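Mitochondrial enolase superfamily member 1 (Homo sapiens, PDB 4A35) catalyses the magnesium-dependent dehydration of L-fuconate to 2-keto-3-deoxy-L-fuconate, a step in the breakdown of L-fucose. Local coordinates at residues D329-L343 with L362-Y374. Sequence-based numbering, arbitrary orientation.
With EDO (1,2-ethanediol), chain G.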
loop_
_atom_site.group_PDB
_atom_site.type_symbol
_atom_site.label_atom_id
_atom_site.label_comp_id
_atom_site.label_asym_id
_atom_site.label_seq_id
_atom_site.Cartn_x
_atom_site.Cartn_y
_atom_site.Cartn_z
ATOM N N ASP A 329 -9.008 1.793 -12.018
ATOM C CA ASP A 329 -8.192 0.788 -12.665
ATOM C C ASP A 329 -8.769 -0.588 -12.281
ATOM O O ASP A 329 -9.045 -0.857 -11.104
ATOM C CB ASP A 329 -6.714 0.902 -12.317
ATOM C CG ASP A 329 -5.954 -0.148 -13.139
ATOM O OD1 ASP A 329 -5.591 0.153 -14.289
ATOM O OD2 ASP A 329 -5.760 -1.277 -12.636
ATOM N N SER A 330 -8.969 -1.432 -13.302
ATOM C CA SER A 330 -9.577 -2.758 -13.201
ATOM C C SER A 330 -8.714 -3.748 -12.393
ATOM O O SER A 330 -9.244 -4.734 -11.906
ATOM C CB SER A 330 -9.795 -3.317 -14.622
ATOM O OG SER A 330 -8.594 -3.477 -15.369
ATOM N N CYS A 331 -7.379 -3.533 -12.344
ATOM C CA CYS A 331 -6.445 -4.511 -11.714
ATOM C C CYS A 331 -5.637 -3.973 -10.476
ATOM O O CYS A 331 -4.928 -4.766 -9.847
ATOM C CB CYS A 331 -5.499 -5.058 -12.782
ATOM S SG CYS A 331 -6.356 -6.062 -14.020
ATOM N N ARG A 332 -5.760 -2.697 -10.134
ATOM C CA ARG A 332 -5.143 -2.064 -8.974
ATOM C C ARG A 332 -6.105 -2.180 -7.766
ATOM O O ARG A 332 -5.695 -2.496 -6.665
ATOM C CB ARG A 332 -4.871 -0.571 -9.265
ATOM C CG ARG A 332 -4.235 0.193 -8.026
ATOM C CD ARG A 332 -2.889 -0.371 -7.563
ATOM N NE ARG A 332 -1.916 -0.365 -8.667
ATOM C CZ ARG A 332 -0.618 -0.614 -8.528
ATOM N NH1 ARG A 332 -0.111 -0.897 -7.324
ATOM N NH2 ARG A 332 0.194 -0.556 -9.588
ATOM N N LEU A 333 -7.389 -1.863 -8.007
ATOM C CA LEU A 333 -8.417 -2.004 -6.955
ATOM C C LEU A 333 -8.824 -3.477 -6.830
ATOM O O LEU A 333 -8.415 -4.320 -7.662
ATOM C CB LEU A 333 -9.655 -1.140 -7.333
ATOM C CG LEU A 333 -9.415 0.398 -7.362
ATOM C CD1 LEU A 333 -10.719 1.107 -7.782
ATOM C CD2 LEU A 333 -9.033 0.973 -5.946
ATOM N N GLY A 334 -9.638 -3.760 -5.825
ATOM C CA GLY A 334 -10.112 -5.101 -5.532
ATOM C C GLY A 334 -11.149 -5.611 -6.540
ATOM O O GLY A 334 -12.308 -5.821 -6.187
ATOM N N SER A 335 -10.725 -5.750 -7.835
ATOM C CA SER A 335 -11.491 -6.306 -8.960
ATOM C C SER A 335 -12.841 -5.541 -9.183
ATOM O O SER A 335 -12.962 -4.368 -8.849
ATOM C CB SER A 335 -11.686 -7.812 -8.741
ATOM O OG SER A 335 -12.351 -8.498 -9.810
ATOM N N VAL A 336 -13.840 -6.233 -9.711
ATOM C CA VAL A 336 -15.126 -5.635 -10.021
ATOM C C VAL A 336 -15.767 -5.094 -8.715
ATOM O O VAL A 336 -16.264 -3.954 -8.703
ATOM C CB VAL A 336 -16.024 -6.664 -10.786
ATOM C CG1 VAL A 336 -17.423 -6.078 -11.043
ATOM C CG2 VAL A 336 -15.354 -7.053 -12.114
ATOM N N ASN A 337 -15.654 -5.855 -7.611
ATOM C CA ASN A 337 -16.317 -5.489 -6.336
ATOM C C ASN A 337 -15.926 -4.089 -5.870
ATOM O O ASN A 337 -16.786 -3.259 -5.669
ATOM C CB ASN A 337 -16.010 -6.494 -5.240
ATOM C CG ASN A 337 -16.130 -7.935 -5.700
ATOM O OD1 ASN A 337 -15.329 -8.410 -6.499
ATOM N ND2 ASN A 337 -17.108 -8.667 -5.194
ATOM N N GLU A 338 -14.633 -3.829 -5.744
ATOM C CA GLU A 338 -14.183 -2.537 -5.268
ATOM C C GLU A 338 -14.371 -1.453 -6.332
ATOM O O GLU A 338 -14.725 -0.314 -5.970
ATOM C CB GLU A 338 -12.753 -2.611 -4.809
ATOM C CG GLU A 338 -12.418 -1.369 -3.980
ATOM C CD GLU A 338 -11.095 -1.452 -3.233
ATOM O OE1 GLU A 338 -10.115 -1.988 -3.794
ATOM O OE2 GLU A 338 -11.035 -0.920 -2.099
ATOM N N ASN A 339 -14.129 -1.772 -7.646
ATOM C CA ASN A 339 -14.393 -0.786 -8.703
ATOM C C ASN A 339 -15.870 -0.317 -8.649
ATOM O O ASN A 339 -16.113 0.870 -8.858
ATOM C CB ASN A 339 -14.101 -1.357 -10.084
ATOM C CG ASN A 339 -12.678 -1.057 -10.485
ATOM O OD1 ASN A 339 -12.339 0.058 -10.854
ATOM N ND2 ASN A 339 -11.794 -2.023 -10.270
ATOM N N LEU A 340 -16.835 -1.238 -8.389
ATOM C CA LEU A 340 -18.266 -0.855 -8.293
ATOM C C LEU A 340 -18.473 0.187 -7.189
ATOM O O LEU A 340 -19.175 1.179 -7.418
ATOM C CB LEU A 340 -19.171 -2.066 -7.988
ATOM C CG LEU A 340 -19.356 -3.043 -9.160
ATOM C CD1 LEU A 340 -20.014 -4.350 -8.649
ATOM C CD2 LEU A 340 -20.201 -2.400 -10.256
ATOM N N SER A 341 -17.827 -0.026 -6.021
ATOM C CA SER A 341 -17.950 0.907 -4.865
ATOM C C SER A 341 -17.395 2.293 -5.231
ATOM O O SER A 341 -17.966 3.310 -4.815
ATOM C CB SER A 341 -17.242 0.348 -3.627
ATOM O OG SER A 341 -15.823 0.399 -3.632
ATOM N N VAL A 342 -16.325 2.325 -6.065
ATOM C CA VAL A 342 -15.693 3.595 -6.454
ATOM C C VAL A 342 -16.590 4.261 -7.516
ATOM O O VAL A 342 -16.784 5.462 -7.454
ATOM C CB VAL A 342 -14.232 3.364 -6.909
ATOM C CG1 VAL A 342 -13.619 4.656 -7.491
ATOM C CG2 VAL A 342 -13.368 2.892 -5.718
ATOM N N LEU A 343 -17.128 3.505 -8.507
ATOM C CA LEU A 343 -18.075 4.117 -9.468
ATOM C C LEU A 343 -19.250 4.761 -8.717
ATOM O O LEU A 343 -19.728 5.845 -9.075
ATOM C CB LEU A 343 -18.642 3.043 -10.449
ATOM C CG LEU A 343 -17.621 2.488 -11.438
ATOM C CD1 LEU A 343 -18.234 1.291 -12.206
ATOM C CD2 LEU A 343 -17.142 3.609 -12.414
ATOM N N LEU A 362 -5.597 -4.351 -19.607
ATOM C CA LEU A 362 -6.457 -3.397 -18.854
ATOM C C LEU A 362 -7.626 -2.860 -19.728
ATOM O O LEU A 362 -8.723 -2.698 -19.200
ATOM C CB LEU A 362 -5.626 -2.209 -18.331
ATOM C CG LEU A 362 -4.414 -2.576 -17.407
ATOM C CD1 LEU A 362 -3.663 -1.277 -16.953
ATOM C CD2 LEU A 362 -4.895 -3.373 -16.138
ATOM N N CYS A 363 -7.384 -2.585 -21.039
ATOM C CA CYS A 363 -8.466 -2.145 -21.972
ATOM C C CYS A 363 -9.599 -3.210 -21.980
ATOM O O CYS A 363 -10.793 -2.865 -21.861
ATOM C CB CYS A 363 -7.920 -1.942 -23.391
ATOM S SG CYS A 363 -6.650 -0.659 -23.535
ATOM N N GLU A 364 -9.200 -4.505 -22.179
ATOM C CA GLU A 364 -10.124 -5.631 -22.271
ATOM C C GLU A 364 -11.047 -5.713 -21.025
ATOM O O GLU A 364 -12.234 -5.984 -21.187
ATOM C CB GLU A 364 -9.338 -6.951 -22.405
ATOM C CG GLU A 364 -8.832 -7.263 -23.824
ATOM C CD GLU A 364 -7.835 -6.296 -24.454
ATOM O OE1 GLU A 364 -7.061 -5.647 -23.710
ATOM O OE2 GLU A 364 -7.724 -6.312 -25.703
ATOM N N LEU A 365 -10.532 -5.386 -19.842
ATOM C CA LEU A 365 -11.366 -5.499 -18.598
ATOM C C LEU A 365 -12.115 -4.229 -18.302
ATOM O O LEU A 365 -13.312 -4.269 -18.106
ATOM C CB LEU A 365 -10.498 -5.845 -17.350
ATOM C CG LEU A 365 -10.097 -7.309 -17.174
ATOM C CD1 LEU A 365 -9.271 -7.817 -18.395
ATOM C CD2 LEU A 365 -9.321 -7.514 -15.839
ATOM N N VAL A 366 -11.404 -3.105 -18.238
ATOM C CA VAL A 366 -11.985 -1.863 -17.759
ATOM C C VAL A 366 -13.162 -1.360 -18.656
ATOM O O VAL A 366 -14.071 -0.740 -18.128
ATOM C CB VAL A 366 -10.930 -0.802 -17.489
ATOM C CG1 VAL A 366 -10.617 0.046 -18.722
ATOM C CG2 VAL A 366 -11.346 0.048 -16.272
ATOM N N GLN A 367 -13.155 -1.686 -19.946
ATOM C CA GLN A 367 -14.268 -1.304 -20.870
ATOM C C GLN A 367 -15.638 -1.831 -20.290
ATOM O O GLN A 367 -16.640 -1.146 -20.398
ATOM C CB GLN A 367 -13.999 -1.881 -22.295
ATOM C CG GLN A 367 -13.989 -3.411 -22.343
ATOM C CD GLN A 367 -13.802 -3.956 -23.756
ATOM O OE1 GLN A 367 -14.121 -3.280 -24.765
ATOM N NE2 GLN A 367 -13.195 -5.130 -23.843
ATOM N N HIS A 368 -15.657 -3.053 -19.656
ATOM C CA HIS A 368 -16.896 -3.586 -19.080
ATOM C C HIS A 368 -17.390 -2.683 -17.963
ATOM O O HIS A 368 -18.587 -2.474 -17.820
ATOM C CB HIS A 368 -16.642 -5.015 -18.500
ATOM C CG HIS A 368 -16.414 -6.084 -19.527
ATOM N ND1 HIS A 368 -17.465 -6.872 -19.991
ATOM C CD2 HIS A 368 -15.269 -6.479 -20.119
ATOM C CE1 HIS A 368 -16.923 -7.692 -20.875
ATOM N NE2 HIS A 368 -15.596 -7.509 -20.970
ATOM N N LEU A 369 -16.463 -2.211 -17.132
ATOM C CA LEU A 369 -16.838 -1.420 -15.959
ATOM C C LEU A 369 -17.428 -0.048 -16.379
ATOM O O LEU A 369 -18.413 0.418 -15.789
ATOM C CB LEU A 369 -15.637 -1.249 -15.009
ATOM C CG LEU A 369 -15.031 -2.553 -14.447
ATOM C CD1 LEU A 369 -13.721 -2.251 -13.616
ATOM C CD2 LEU A 369 -16.012 -3.313 -13.625
ATOM N N ILE A 370 -16.812 0.598 -17.372
ATOM C CA ILE A 370 -17.265 1.934 -17.774
ATOM C C ILE A 370 -18.548 1.873 -18.654
ATOM O O ILE A 370 -19.375 2.781 -18.551
ATOM C CB ILE A 370 -16.116 2.767 -18.389
ATOM C CG1 ILE A 370 -16.375 4.276 -18.217
ATOM C CG2 ILE A 370 -15.731 2.382 -19.840
ATOM C CD1 ILE A 370 -16.446 4.825 -16.655
ATOM N N ILE A 371 -18.734 0.781 -19.442
ATOM C CA ILE A 371 -19.979 0.600 -20.180
ATOM C C ILE A 371 -21.114 0.429 -19.130
ATOM O O ILE A 371 -22.174 1.027 -19.269
ATOM C CB ILE A 371 -19.864 -0.537 -21.194
ATOM C CG1 ILE A 371 -18.960 -0.072 -22.398
ATOM C CG2 ILE A 371 -21.248 -1.052 -21.661
ATOM C CD1 ILE A 371 -18.475 -1.217 -23.223
ATOM N N PHE A 372 -20.864 -0.421 -18.100
ATOM C CA PHE A 372 -21.818 -0.592 -16.995
ATOM C C PHE A 372 -22.088 0.774 -16.312
ATOM O O PHE A 372 -23.257 1.113 -16.092
ATOM C CB PHE A 372 -21.367 -1.659 -15.977
ATOM C CG PHE A 372 -22.129 -1.550 -14.655
ATOM C CD1 PHE A 372 -23.458 -1.965 -14.561
ATOM C CD2 PHE A 372 -21.531 -0.968 -13.528
ATOM C CE1 PHE A 372 -24.165 -1.846 -13.347
ATOM C CE2 PHE A 372 -22.263 -0.792 -12.339
ATOM C CZ PHE A 372 -23.574 -1.250 -12.256
ATOM N N ASP A 373 -21.026 1.566 -16.065
ATOM C CA ASP A 373 -21.169 2.882 -15.445
ATOM C C ASP A 373 -22.180 3.740 -16.266
ATOM O O ASP A 373 -23.115 4.329 -15.693
ATOM C CB ASP A 373 -19.815 3.604 -15.336
ATOM C CG ASP A 373 -20.004 4.971 -14.738
ATOM O OD1 ASP A 373 -20.399 5.042 -13.562
ATOM O OD2 ASP A 373 -19.868 5.978 -15.486
ATOM N N TYR A 374 -21.944 3.857 -17.586
ATOM C CA TYR A 374 -22.839 4.639 -18.446
ATOM C C TYR A 374 -24.286 4.148 -18.418
ATOM O O TYR A 374 -25.221 4.953 -18.277
ATOM C CB TYR A 374 -22.356 4.642 -19.921
ATOM C CG TYR A 374 -23.299 5.413 -20.836
ATOM C CD1 TYR A 374 -23.434 6.794 -20.728
ATOM C CD2 TYR A 374 -24.091 4.749 -21.775
ATOM C CE1 TYR A 374 -24.322 7.498 -21.540
ATOM C CE2 TYR A 374 -24.981 5.449 -22.599
ATOM C CZ TYR A 374 -25.086 6.818 -22.485
ATOM O OH TYR A 374 -25.977 7.491 -23.288
HETATM C C1 EDO G . -26.069 11.236 -22.923
HETATM O O1 EDO G . -26.296 9.947 -22.389
HETATM C C2 EDO G . -24.575 11.524 -23.116
HETATM O O2 EDO G . -24.059 12.042 -21.910
HETATM O O HOH W 1 -19.893 6.989 -11.807
#
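Leu-369 of helix 362-374 packs against Val-336 and Asn-339, a worked example of how neighbouring helices pack in the barrel domain of the enolase superfamily. The helices run at 38° to one another, and the fork of Leu-369 splits the work: CD2 lies against both methyls of Val-336, while CD1 sits 3.5 Å from Asn-339 CG. Two hydrogen bonds hold that amide: ND2 donates to Asp-329 O (3.1 Å) and to Ser-335 O (3.0 Å), both near the amide plane.

Further along, Leu-340 and Phe-372 cross at about a right angle, with Leu-340 CD2 close to Phe-372 CE2, whereas Leu-343 CD1 approaches the edge of the same ring. At the loop end, Ser-330 CB packs on Leu-365 and Val-366, and Leu-362 CD2 rests on Cys-331 SG (3.7 Å). Leu-362 CD1 meets Asp-329 OD1, the oxygen also hydrogen-bonded to ND1 of His-356, a predicted active-site residue. With CG anti to the backbone N (chi1 -176°), Asp-329 brings OD2 to the Cys-331 N-H, which meets it from above the carboxylate plane, in an Asx turn.

No direct hydrogen bond joins the segments. Asp-373, whose OD2 is hydrogen-bonded to Ser-378, belongs to a magnesium site separate from that of Asp-251, Glu-277 and Glu-306; one water donates to Leu-343 O (3.0 Å) and Asp-373 OD1 (2.7 Å).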